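Transaminase (Arthrobacter sp., PDB 5G2Q) probably catalyses the transfer of an amino group between an amino donor and a keto acceptor, using pyridoxal 5'-phosphate as cofactor. Local coordinates at residues 116-121 against 330-335; 123-128 against 293-298; 147-152 against 235-240. All coordinates share one frame; numbering follows the deposited sequence.

How the interactions relate
Followed from the N terminus, the chain passes strand 112-118, helix 121-136 and the loop after strand 140-144, then meets the partners of these segments in reverse order, so the three contacts nest without crossing. Interaction 1 closes the outermost loop, joining the end of strand 112-118 to the turn before helix 335-350. Inside it, interaction 2 lays helix 121-136 against strand 293-296, and the innermost, interaction 3, joins the loop at 147-152 to strand 231-236 and the residues that follow it. All three reach the same seven-stranded sheet. V118 packs on E123, A124 and T127, linking interactions 1 and 2; V125 packs on H149 and I235, linking 2 and 3. Each touches the chain R PDA.

Interaction 1 (116-121 against 330-335); sequences RFVSTG and TYAGHP. With PDA (2-[(3-hydroxy-2-methyl-5-phosphonooxymethyl-pyridin-4-ylmethyl)-amino]-propionic acid), chain R; PDA (2-[(3-hydroxy-2-methyl-5-phosphonooxymethyl-pyridin-4-ylmethyl)-amino]-propionic acid), chain Q.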
loop_
_atom_site.group_PDB
_atom_site.type_symbol
_atom_site.label_atom_id
_atom_site.label_comp_id
_atom_site.label_asym_id
_atom_site.label_seq_id
_atom_site.Cartn_x
_atom_site.Cartn_y
_atom_site.Cartn_z
ATOM N N ARG F 116 0.554 -28.159 -6.581
ATOM C CA ARG F 116 1.045 -27.988 -5.217
ATOM C C ARG F 116 -0.132 -28.089 -4.264
ATOM O O ARG F 116 -1.155 -27.435 -4.475
ATOM C CB ARG F 116 1.738 -26.642 -5.044
ATOM C CG ARG F 116 1.870 -26.236 -3.580
ATOM C CD ARG F 116 3.062 -25.340 -3.395
ATOM N NE ARG F 116 3.227 -24.864 -2.038
ATOM C CZ ARG F 116 3.848 -25.522 -1.064
ATOM N NH1 ARG F 116 4.333 -26.758 -1.266
ATOM N NH2 ARG F 116 3.955 -24.936 0.130
ATOM N N PHE F 117 -0.006 -28.901 -3.221
ATOM C CA PHE F 117 -1.119 -29.091 -2.280
ATOM C C PHE F 117 -0.976 -28.192 -1.053
ATOM O O PHE F 117 0.138 -27.977 -0.539
ATOM C CB PHE F 117 -1.219 -30.553 -1.848
ATOM C CG PHE F 117 -1.574 -31.484 -2.962
ATOM C CD1 PHE F 117 -2.893 -31.567 -3.433
ATOM C CD2 PHE F 117 -0.600 -32.285 -3.546
ATOM C CE1 PHE F 117 -3.223 -32.440 -4.468
ATOM C CE2 PHE F 117 -0.917 -33.133 -4.588
ATOM C CZ PHE F 117 -2.229 -33.232 -5.039
ATOM N N VAL F 118 -2.105 -27.661 -0.593
ATOM C CA VAL F 118 -2.124 -26.943 0.681
ATOM C C VAL F 118 -3.298 -27.449 1.522
ATOM O O VAL F 118 -3.840 -28.503 1.230
ATOM C CB VAL F 118 -2.164 -25.420 0.493
ATOM C CG1 VAL F 118 -0.803 -24.891 0.042
ATOM C CG2 VAL F 118 -3.294 -25.023 -0.466
ATOM N N SER F 119 -3.724 -26.705 2.539
ATOM C CA SER F 119 -4.783 -27.208 3.413
ATOM C C SER F 119 -6.172 -26.592 3.141
ATOM O O SER F 119 -7.212 -27.251 3.352
ATOM C CB SER F 119 -4.369 -27.047 4.869
ATOM O OG SER F 119 -3.114 -27.700 5.101
ATOM N N THR F 120 -6.202 -25.344 2.668
ATOM C CA THR F 120 -7.475 -24.684 2.425
ATOM C C THR F 120 -7.551 -24.068 1.050
ATOM O O THR F 120 -6.540 -23.993 0.340
ATOM C CB THR F 120 -7.756 -23.581 3.443
ATOM O OG1 THR F 120 -6.800 -22.512 3.257
ATOM C CG2 THR F 120 -7.705 -24.146 4.860
ATOM N N GLY F 121 -8.759 -23.625 0.687
ATOM C CA GLY F 121 -8.989 -22.956 -0.589
ATOM C C GLY F 121 -8.341 -21.584 -0.634
ATOM O O GLY F 121 -7.731 -21.213 -1.647
ATOM N N THR F 330 3.364 -25.772 6.843
ATOM C CA THR F 330 3.602 -26.969 7.654
ATOM C C THR F 330 2.804 -28.150 7.105
ATOM O O THR F 330 3.371 -29.168 6.723
ATOM C CB THR F 330 3.191 -26.747 9.128
ATOM O OG1 THR F 330 3.911 -25.632 9.663
ATOM C CG2 THR F 330 3.441 -28.019 9.992
ATOM N N TYR F 331 1.493 -27.949 7.005
ATOM C CA TYR F 331 0.546 -29.031 6.752
ATOM C C TYR F 331 0.352 -29.369 5.295
ATOM O O TYR F 331 -0.376 -30.326 4.963
ATOM C CB TYR F 331 -0.798 -28.739 7.408
ATOM C CG TYR F 331 -0.731 -28.687 8.904
ATOM C CD1 TYR F 331 -0.043 -29.658 9.613
ATOM C CD2 TYR F 331 -1.358 -27.667 9.612
ATOM C CE1 TYR F 331 0.020 -29.617 10.987
ATOM C CE2 TYR F 331 -1.320 -27.629 10.995
ATOM C CZ TYR F 331 -0.630 -28.614 11.672
ATOM O OH TYR F 331 -0.561 -28.595 13.042
ATOM N N ALA F 332 1.034 -28.617 4.444
ATOM C CA ALA F 332 0.868 -28.773 3.020
ATOM C C ALA F 332 1.334 -30.176 2.616
ATOM O O ALA F 332 2.472 -30.550 2.895
ATOM C CB ALA F 332 1.611 -27.649 2.267
ATOM N N GLY F 333 0.439 -30.966 2.022
ATOM C CA GLY F 333 0.791 -32.300 1.511
ATOM C C GLY F 333 0.557 -33.426 2.508
ATOM O O GLY F 333 0.879 -34.614 2.236
ATOM N N HIS F 334 0.000 -33.044 3.662
ATOM C CA HIS F 334 -0.283 -33.962 4.766
ATOM C C HIS F 334 -0.758 -35.310 4.205
ATOM O O HIS F 334 -1.797 -35.360 3.528
ATOM C CB HIS F 334 -1.376 -33.326 5.634
ATOM C CG HIS F 334 -1.492 -33.914 7.004
ATOM N ND1 HIS F 334 -1.805 -35.240 7.226
ATOM C CD2 HIS F 334 -1.392 -33.342 8.225
ATOM C CE1 HIS F 334 -1.870 -35.462 8.527
ATOM N NE2 HIS F 334 -1.620 -34.323 9.153
ATOM N N PRO F 335 -0.035 -36.403 4.483
ATOM C CA PRO F 335 -0.383 -37.722 3.868
ATOM C C PRO F 335 -1.807 -38.264 4.093
ATOM O O PRO F 335 -2.357 -38.899 3.203
ATOM C CB PRO F 335 0.641 -38.688 4.479
ATOM C CG PRO F 335 1.064 -38.011 5.739
ATOM C CD PRO F 335 1.085 -36.533 5.431
HETATM N N PDA R . -15.953 -20.213 -0.111
HETATM N N1 PDA R . -12.383 -19.513 -3.693
HETATM C C2 PDA R . -13.696 -19.712 -3.863
HETATM C C2A PDA R . -14.252 -19.548 -5.252
HETATM C C3 PDA R . -14.534 -20.089 -2.683
HETATM O O3A PDA R . -15.874 -20.329 -2.838
HETATM C C4 PDA R . -13.922 -20.226 -1.436
HETATM C C4A PDA R . -14.738 -20.599 -0.247
HETATM C C5 PDA R . -12.534 -19.990 -1.342
HETATM C C5A PDA R . -11.755 -20.084 -0.044
HETATM O OP4 PDA R . -11.685 -21.447 0.398
HETATM P P PDA R . -11.576 -21.782 1.971
HETATM O OP1 PDA R . -10.254 -21.194 2.548
HETATM O OP2 PDA R . -11.504 -23.296 2.182
HETATM O OP3 PDA R . -12.764 -21.184 2.661
HETATM C C6 PDA R . -11.802 -19.647 -2.477
HETATM C CA PDA R . -16.816 -20.556 1.043
HETATM C CB PDA R . -16.371 -19.861 2.330
HETATM C C PDA R . -18.319 -20.478 0.852
HETATM O O PDA R . -19.033 -19.942 1.740
HETATM O OXT PDA R . -18.833 -20.974 -0.180
HETATM N N PDA Q . 6.728 -22.586 10.955
HETATM N N1 PDA Q . 4.092 -18.987 13.340
HETATM C C2 PDA Q . 5.238 -19.587 13.708
HETATM C C2A PDA Q . 6.002 -19.082 14.898
HETATM C C3 PDA Q . 5.714 -20.761 12.929
HETATM O O3A PDA Q . 6.867 -21.363 13.288
HETATM C C4 PDA Q . 4.967 -21.224 11.832
HETATM C C4A PDA Q . 5.469 -22.405 11.049
HETATM C C5 PDA Q . 3.783 -20.521 11.501
HETATM C C5A PDA Q . 2.882 -20.883 10.333
HETATM O OP4 PDA Q . 2.202 -22.117 10.522
HETATM P P PDA Q . 1.843 -22.972 9.218
HETATM O OP1 PDA Q . 0.943 -22.157 8.297
HETATM O OP2 PDA Q . 0.990 -24.163 9.581
HETATM O OP3 PDA Q . 3.117 -23.337 8.518
HETATM C C6 PDA Q . 3.381 -19.422 12.278
HETATM C CA PDA Q . 7.344 -23.687 10.221
HETATM C CB PDA Q . 7.452 -23.325 8.747
HETATM C C PDA Q . 8.712 -24.051 10.751
HETATM O O PDA Q . 9.717 -23.860 10.022
HETATM O OXT PDA Q . 8.818 -24.537 11.906
#
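Phosphate oxygen OP3 of the chain Q PDA is gripped twice by T330, whose neighbours Y331 and A332 pack on S119 and F117. T330 OG1 donates a bond of 2.7 Å to OP3, and T330 N a second of 3.0 Å with an N-H...O angle of 158°. With OG1 anti to the carbonyl carbon (chi1 -57°), the hydroxyl lies beside the backbone N, and both donors converge on one oxygen; threonine suits because its chain is short enough for this. Next along, Y331 CB rests 3.4 Å from S119 OG. A332 then sets its methyl 3.2 Å from F117 O and 4.3 Å from V118 CG1, a small group fitting closely against the strand's backbone. R116 NH2 passes near the same methyl, while NH1 is held by D87. Residues 331-334 form a type II beta turn, closed by H334 N bonding Y331 O at 3.0 Å; glycine suits its third position because a side chain at G333 would jam against the preceding carbonyl. H334 is the N-cap of helix 335-350, as T120 is of helix 121-136. As in other fold type I aminotransferases, two subunits share their active sites here: G121 N, at the helix start, where glycine keeps the approach to the phosphate clear, bonds OP2 of the chain R PDA at 3.1 Å, whereas the chain Q PDA is also bound by G121, S122 and R442 of the second subunit. Each PDA phosphate is thus bound by residues of both subunits, T330 reaching across to the neighbour's.

Interaction 2 (123-128 against 293-298); sequences EAVETA and IITMGK. With PDA (2-[(3-hydroxy-2-methyl-5-phosphonooxymethyl-pyridin-4-ylmethyl)-amino]-propionic acid), chain R.
OG1 of T295 sits between the backbone N and the carbonyl carbon (chi1 54°), which leaves CG2 anti to that carbon, facing the helix between A124 and A128, and turns OG1 past V125 toward D269, which binds it. V125, with CG1 anti to the backbone N (chi1 172°), brings its other branch, CG2, obliquely across T295, 3.9 Å from OG1. The methyl contact is tight: T295 CG2 lies 3.4 Å from A128 CB and 3.6 Å from A124 O. I293 CG2 meets the same A128 CB at 3.8 Å, and A124 CB rests 3.5 Å from M296 O. Alanines suit these places because the helix axis runs only 7.4 Å from the strand axis, at 160° and so nearly antiparallel. The strand belongs to the central sheet of the fold type I PLP enzymes. Beyond it, K298 NZ lies 3.2 Å from atom N of the chain R PDA and bonds L59 O and T330 OG1 of the second subunit, consistent with the lysine that forms the internal aldimine in this family. Methyl groups packed on one another and against backbone carbonyl oxygens make the contact, without a hydrogen bond between helix and strand; T295 offers A128 its methyl while its hydroxyl, beside V125, is satisfied by D269.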
loop_
_atom_site.group_PDB
_atom_site.type_symbol
_atom_site.label_atom_id
_atom_site.label_comp_id
_atom_site.label_asym_id
_atom_site.label_seq_id
_atom_site.Cartn_x
_atom_site.Cartn_y
_atom_site.Cartn_z
ATOM N N GLU F 123 -5.629 -20.850 0.965
ATOM C CA GLU F 123 -4.155 -20.987 0.823
ATOM C C GLU F 123 -3.845 -21.291 -0.635
ATOM O O GLU F 123 -2.754 -21.017 -1.111
ATOM C CB GLU F 123 -3.557 -22.075 1.729
ATOM C CG GLU F 123 -3.672 -21.837 3.227
ATOM C CD GLU F 123 -2.958 -22.891 4.063
ATOM O OE1 GLU F 123 -2.621 -23.978 3.543
ATOM O OE2 GLU F 123 -2.731 -22.628 5.259
ATOM N N ALA F 124 -4.837 -21.839 -1.342
ATOM C CA ALA F 124 -4.675 -22.219 -2.750
ATOM C C ALA F 124 -4.622 -20.958 -3.574
ATOM O O ALA F 124 -3.729 -20.807 -4.422
ATOM C CB ALA F 124 -5.805 -23.131 -3.207
ATOM N N VAL F 125 -5.553 -20.038 -3.293
ATOM C CA VAL F 125 -5.582 -18.701 -3.944
ATOM C C VAL F 125 -4.282 -17.898 -3.646
ATOM O O VAL F 125 -3.609 -17.455 -4.575
ATOM C CB VAL F 125 -6.863 -17.954 -3.560
ATOM C CG1 VAL F 125 -6.842 -16.503 -4.059
ATOM C CG2 VAL F 125 -8.092 -18.714 -4.084
ATOM N N GLU F 126 -3.902 -17.778 -2.364
ATOM C CA GLU F 126 -2.570 -17.248 -1.951
ATOM C C GLU F 126 -1.419 -17.760 -2.833
ATOM O O GLU F 126 -0.614 -16.957 -3.379
ATOM C CB GLU F 126 -2.242 -17.529 -0.471
ATOM C CG GLU F 126 -3.185 -16.938 0.585
ATOM C CD GLU F 126 -3.006 -15.450 0.905
ATOM O OE1 GLU F 126 -2.015 -14.841 0.473
ATOM O OE2 GLU F 126 -3.866 -14.872 1.629
ATOM N N THR F 127 -1.366 -19.077 -2.993
ATOM C CA THR F 127 -0.307 -19.723 -3.777
ATOM C C THR F 127 -0.298 -19.284 -5.240
ATOM O O THR F 127 0.754 -18.964 -5.806
ATOM C CB THR F 127 -0.390 -21.276 -3.720
ATOM O OG1 THR F 127 -0.436 -21.720 -2.357
ATOM C CG2 THR F 127 0.838 -21.885 -4.378
ATOM N N ALA F 128 -1.481 -19.345 -5.847
ATOM C CA ALA F 128 -1.708 -18.965 -7.229
ATOM C C ALA F 128 -1.324 -17.517 -7.428
ATOM O O ALA F 128 -0.703 -17.207 -8.421
ATOM C CB ALA F 128 -3.167 -19.181 -7.599
ATOM N N ILE F 293 -3.723 -21.290 -14.625
ATOM C CA ILE F 293 -3.621 -21.767 -13.247
ATOM C C ILE F 293 -5.036 -22.044 -12.732
ATOM O O ILE F 293 -5.945 -21.273 -13.036
ATOM C CB ILE F 293 -2.997 -20.714 -12.319
ATOM C CG1 ILE F 293 -1.488 -20.493 -12.592
ATOM C CG2 ILE F 293 -3.145 -21.115 -10.863
ATOM C CD1 ILE F 293 -0.983 -19.126 -12.157
ATOM N N ILE F 294 -5.225 -23.126 -11.968
ATOM C CA ILE F 294 -6.511 -23.453 -11.311
ATOM C C ILE F 294 -6.289 -23.450 -9.787
ATOM O O ILE F 294 -5.269 -23.975 -9.313
ATOM C CB ILE F 294 -6.981 -24.875 -11.731
ATOM C CG1 ILE F 294 -7.522 -24.924 -13.156
ATOM C CG2 ILE F 294 -7.984 -25.488 -10.751
ATOM C CD1 ILE F 294 -7.571 -26.355 -13.681
ATOM N N THR F 295 -7.225 -22.892 -9.017
ATOM C CA THR F 295 -7.180 -23.049 -7.557
ATOM C C THR F 295 -8.267 -24.020 -7.121
ATOM O O THR F 295 -9.353 -24.005 -7.673
ATOM C CB THR F 295 -7.330 -21.710 -6.811
ATOM O OG1 THR F 295 -8.507 -21.034 -7.244
ATOM C CG2 THR F 295 -6.164 -20.808 -7.077
ATOM N N MET F 296 -7.969 -24.869 -6.148
ATOM C CA MET F 296 -8.835 -25.978 -5.748
ATOM C C MET F 296 -8.981 -26.133 -4.238
ATOM O O MET F 296 -8.099 -25.729 -3.464
ATOM C CB MET F 296 -8.278 -27.298 -6.244
ATOM C CG MET F 296 -8.424 -27.554 -7.718
ATOM S SD MET F 296 -7.233 -28.848 -8.049
ATOM C CE MET F 296 -7.645 -29.234 -9.748
ATOM N N GLY F 297 -10.080 -26.784 -3.837
ATOM C CA GLY F 297 -10.491 -26.905 -2.439
ATOM C C GLY F 297 -11.853 -27.603 -2.388
ATOM O O GLY F 297 -12.211 -28.331 -3.319
ATOM N N LYS F 298 -12.575 -27.418 -1.290
ATOM C CA LYS F 298 -13.890 -28.018 -1.116
ATOM C C LYS F 298 -14.048 -29.454 -1.682
ATOM O O LYS F 298 -13.737 -30.469 -1.048
ATOM C CB LYS F 298 -14.934 -27.074 -1.760
ATOM C CG LYS F 298 -15.166 -25.784 -0.990
ATOM C CD LYS F 298 -16.134 -24.868 -1.740
ATOM C CE LYS F 298 -16.147 -23.429 -1.242
ATOM N NZ LYS F 298 -16.495 -23.325 0.207
HETATM N N PDA R . -15.953 -20.213 -0.111
HETATM N N1 PDA R . -12.383 -19.513 -3.693
HETATM C C2 PDA R . -13.696 -19.712 -3.863
HETATM C C2A PDA R . -14.252 -19.548 -5.252
HETATM C C3 PDA R . -14.534 -20.089 -2.683
HETATM O O3A PDA R . -15.874 -20.329 -2.838
HETATM C C4 PDA R . -13.922 -20.226 -1.436
HETATM C C4A PDA R . -14.738 -20.599 -0.247
HETATM C C5 PDA R . -12.534 -19.990 -1.342
HETATM C C5A PDA R . -11.755 -20.084 -0.044
HETATM O OP4 PDA R . -11.685 -21.447 0.398
HETATM P P PDA R . -11.576 -21.782 1.971
HETATM O OP1 PDA R . -10.254 -21.194 2.548
HETATM O OP2 PDA R . -11.504 -23.296 2.182
HETATM O OP3 PDA R . -12.764 -21.184 2.661
HETATM C C6 PDA R . -11.802 -19.647 -2.477
HETATM C CA PDA R . -16.816 -20.556 1.043
HETATM C CB PDA R . -16.371 -19.861 2.330
HETATM C C PDA R . -18.319 -20.478 0.852
HETATM O O PDA R . -19.033 -19.942 1.740
HETATM O OXT PDA R . -18.833 -20.974 -0.180
#

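Interaction 3 (147-152 against 235-240); sequences DYHGWT and ITEVSQ. With PDA (2-[(3-hydroxy-2-methyl-5-phosphonooxymethyl-pyridin-4-ylmethyl)-amino]-propionic acid), chain R.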
loop_
_atom_site.group_PDB
_atom_site.type_symbol
_atom_site.label_atom_id
_atom_site.label_comp_id
_atom_site.label_asym_id
_atom_site.label_seq_id
_atom_site.Cartn_x
_atom_site.Cartn_y
_atom_site.Cartn_z
ATOM N N ASP F 147 -16.658 -10.940 -6.551
ATOM C CA ASP F 147 -15.885 -12.177 -6.417
ATOM C C ASP F 147 -15.631 -12.474 -4.944
ATOM O O ASP F 147 -15.547 -11.577 -4.135
ATOM C CB ASP F 147 -14.532 -12.079 -7.115
ATOM C CG ASP F 147 -14.559 -12.540 -8.571
ATOM O OD1 ASP F 147 -15.642 -12.594 -9.227
ATOM O OD2 ASP F 147 -13.436 -12.807 -9.066
ATOM N N TYR F 148 -15.517 -13.750 -4.621
ATOM C CA TYR F 148 -15.050 -14.197 -3.318
ATOM C C TYR F 148 -13.930 -15.205 -3.647
ATOM O O TYR F 148 -14.110 -16.086 -4.474
ATOM C CB TYR F 148 -16.187 -14.824 -2.445
ATOM C CG TYR F 148 -15.689 -15.184 -1.049
ATOM C CD1 TYR F 148 -15.527 -14.189 -0.090
ATOM C CD2 TYR F 148 -15.303 -16.505 -0.713
ATOM C CE1 TYR F 148 -15.032 -14.468 1.170
ATOM C CE2 TYR F 148 -14.812 -16.806 0.562
ATOM C CZ TYR F 148 -14.678 -15.780 1.504
ATOM O OH TYR F 148 -14.184 -15.989 2.789
ATOM N N HIS F 149 -12.757 -15.034 -3.063
ATOM C CA HIS F 149 -11.622 -15.874 -3.423
ATOM C C HIS F 149 -10.964 -16.306 -2.152
ATOM O O HIS F 149 -9.964 -16.998 -2.188
ATOM C CB HIS F 149 -10.624 -15.112 -4.312
ATOM C CG HIS F 149 -11.148 -14.803 -5.680
ATOM N ND1 HIS F 149 -11.388 -15.778 -6.628
ATOM C CD2 HIS F 149 -11.521 -13.635 -6.250
ATOM C CE1 HIS F 149 -11.855 -15.220 -7.730
ATOM N NE2 HIS F 149 -11.927 -13.917 -7.532
ATOM N N GLY F 150 -11.537 -15.883 -1.029
ATOM C CA GLY F 150 -11.100 -16.320 0.286
ATOM C C GLY F 150 -10.974 -15.222 1.320
ATOM O O GLY F 150 -11.330 -14.051 1.052
ATOM N N TRP F 151 -10.417 -15.590 2.480
ATOM C CA TRP F 151 -10.488 -14.757 3.670
ATOM C C TRP F 151 -9.107 -14.355 4.195
ATOM O O TRP F 151 -8.977 -13.324 4.859
ATOM C CB TRP F 151 -11.311 -15.449 4.769
ATOM C CG TRP F 151 -10.538 -16.580 5.416
ATOM C CD1 TRP F 151 -10.477 -17.904 5.010
ATOM C CD2 TRP F 151 -9.647 -16.461 6.531
ATOM N NE1 TRP F 151 -9.627 -18.598 5.829
ATOM C CE2 TRP F 151 -9.117 -17.743 6.777
ATOM C CE3 TRP F 151 -9.300 -15.407 7.382
ATOM C CZ2 TRP F 151 -8.216 -17.989 7.816
ATOM C CZ3 TRP F 151 -8.425 -15.654 8.420
ATOM C CH2 TRP F 151 -7.878 -16.940 8.626
ATOM N N THR F 152 -8.074 -15.140 3.885
ATOM C CA THR F 152 -6.684 -14.797 4.286
ATOM C C THR F 152 -6.080 -13.566 3.557
ATOM O O THR F 152 -6.553 -13.182 2.504
ATOM C CB THR F 152 -5.733 -16.008 4.104
ATOM O OG1 THR F 152 -5.740 -16.438 2.735
ATOM C CG2 THR F 152 -6.134 -17.186 4.982
ATOM N N ILE F 235 -7.946 -13.160 -12.021
ATOM C CA ILE F 235 -8.452 -14.296 -11.257
ATOM C C ILE F 235 -9.981 -14.235 -11.314
ATOM O O ILE F 235 -10.575 -13.197 -10.996
ATOM C CB ILE F 235 -7.933 -14.298 -9.803
ATOM C CG1 ILE F 235 -8.458 -15.519 -9.022
ATOM C CG2 ILE F 235 -8.317 -13.031 -9.068
ATOM C CD1 ILE F 235 -7.511 -16.015 -7.932
ATOM N N THR F 236 -10.624 -15.322 -11.753
ATOM C CA THR F 236 -12.085 -15.312 -11.877
ATOM C C THR F 236 -12.733 -16.495 -11.222
ATOM O O THR F 236 -12.062 -17.448 -10.916
ATOM C CB THR F 236 -12.579 -15.281 -13.343
ATOM O OG1 THR F 236 -12.200 -16.493 -14.006
ATOM C CG2 THR F 236 -12.049 -14.066 -14.086
ATOM N N GLU F 237 -14.035 -16.407 -10.965
ATOM C CA GLU F 237 -14.831 -17.588 -10.705
ATOM C C GLU F 237 -15.616 -17.763 -12.006
ATOM O O GLU F 237 -16.138 -16.811 -12.540
ATOM C CB GLU F 237 -15.806 -17.389 -9.522
ATOM C CG GLU F 237 -15.226 -16.811 -8.223
ATOM C CD GLU F 237 -16.281 -16.583 -7.121
ATOM O OE1 GLU F 237 -16.788 -17.580 -6.532
ATOM O OE2 GLU F 237 -16.594 -15.406 -6.813
ATOM N N VAL F 238 -15.667 -18.973 -12.537
ATOM C CA VAL F 238 -16.517 -19.269 -13.679
ATOM C C VAL F 238 -17.948 -18.857 -13.339
ATOM O O VAL F 238 -18.687 -18.272 -14.167
ATOM C CB VAL F 238 -16.427 -20.766 -14.017
ATOM C CG1 VAL F 238 -17.234 -21.120 -15.246
ATOM C CG2 VAL F 238 -14.966 -21.151 -14.220
ATOM N N SER F 239 -18.334 -19.141 -12.101
ATOM C CA SER F 239 -19.692 -18.893 -11.624
ATOM C C SER F 239 -19.472 -18.380 -10.241
ATOM O O SER F 239 -18.830 -19.052 -9.476
ATOM C CB SER F 239 -20.495 -20.209 -11.573
ATOM O OG SER F 239 -21.698 -20.041 -10.818
ATOM N N GLN F 240 -19.932 -17.181 -9.925
ATOM C CA GLN F 240 -19.639 -16.613 -8.614
ATOM C C GLN F 240 -20.386 -17.392 -7.547
ATOM O O GLN F 240 -21.621 -17.554 -7.603
ATOM C CB GLN F 240 -19.964 -15.132 -8.559
ATOM C CG GLN F 240 -19.034 -14.249 -9.378
ATOM C CD GLN F 240 -19.462 -12.791 -9.352
ATOM O OE1 GLN F 240 -20.644 -12.485 -9.472
ATOM N NE2 GLN F 240 -18.517 -11.890 -9.203
HETATM N N PDA R . -15.953 -20.213 -0.111
HETATM N N1 PDA R . -12.383 -19.513 -3.693
HETATM C C2 PDA R . -13.696 -19.712 -3.863
HETATM C C2A PDA R . -14.252 -19.548 -5.252
HETATM C C3 PDA R . -14.534 -20.089 -2.683
HETATM O O3A PDA R . -15.874 -20.329 -2.838
HETATM C C4 PDA R . -13.922 -20.226 -1.436
HETATM C C4A PDA R . -14.738 -20.599 -0.247
HETATM C C5 PDA R . -12.534 -19.990 -1.342
HETATM C C5A PDA R . -11.755 -20.084 -0.044
HETATM O OP4 PDA R . -11.685 -21.447 0.398
HETATM P P PDA R . -11.576 -21.782 1.971
HETATM O OP1 PDA R . -10.254 -21.194 2.548
HETATM O OP2 PDA R . -11.504 -23.296 2.182
HETATM O OP3 PDA R . -12.764 -21.184 2.661
HETATM C C6 PDA R . -11.802 -19.647 -2.477
HETATM C CA PDA R . -16.816 -20.556 1.043
HETATM C CB PDA R . -16.371 -19.861 2.330
HETATM C C PDA R . -18.319 -20.478 0.852
HETATM O O PDA R . -19.033 -19.942 1.740
HETATM O OXT PDA R . -18.833 -20.974 -0.180
#
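The side chains of D147 and E237 run past one another in opposite senses, their carboxylate planes 85° apart, and each accepts a hydrogen bond from the opposite segment. Q240, crossing D147 at about a right angle, sends NE2 in its own amide plane to the anti lone pair of D147 OD1, 3.0 Å away, while T245 holds OE1 of the same amide; R144 forms a salt bridge to D147 OD1, probably easing the closeness of two acids. E237 CG stands anti to the carbonyl carbon (chi1 -49°) and the chain runs extended from there, carrying OE2 to Y148 N, which meets it at 3.0 Å from above the carboxylate plane. Here strand 231-236 with the residues that follow it and the loop after 140-144 form one wall of the fold type I cofactor pocket: E237 OE1 lies 3.5 Å from PDA C2A, and the Y148 ring turns an edge to C4A. With an alanine at E237, the amides of Y148 and G241 would probably lose their acceptor and a gap would open beside the cofactor methyl. The H149 ring is held between D147 OD2 at NE2 (modelled too short to be trusted) and D269 at ND1. I235, branched and apolar, lays CG1 over one face in a CH-pi contact, 3.9 Å from the centroid.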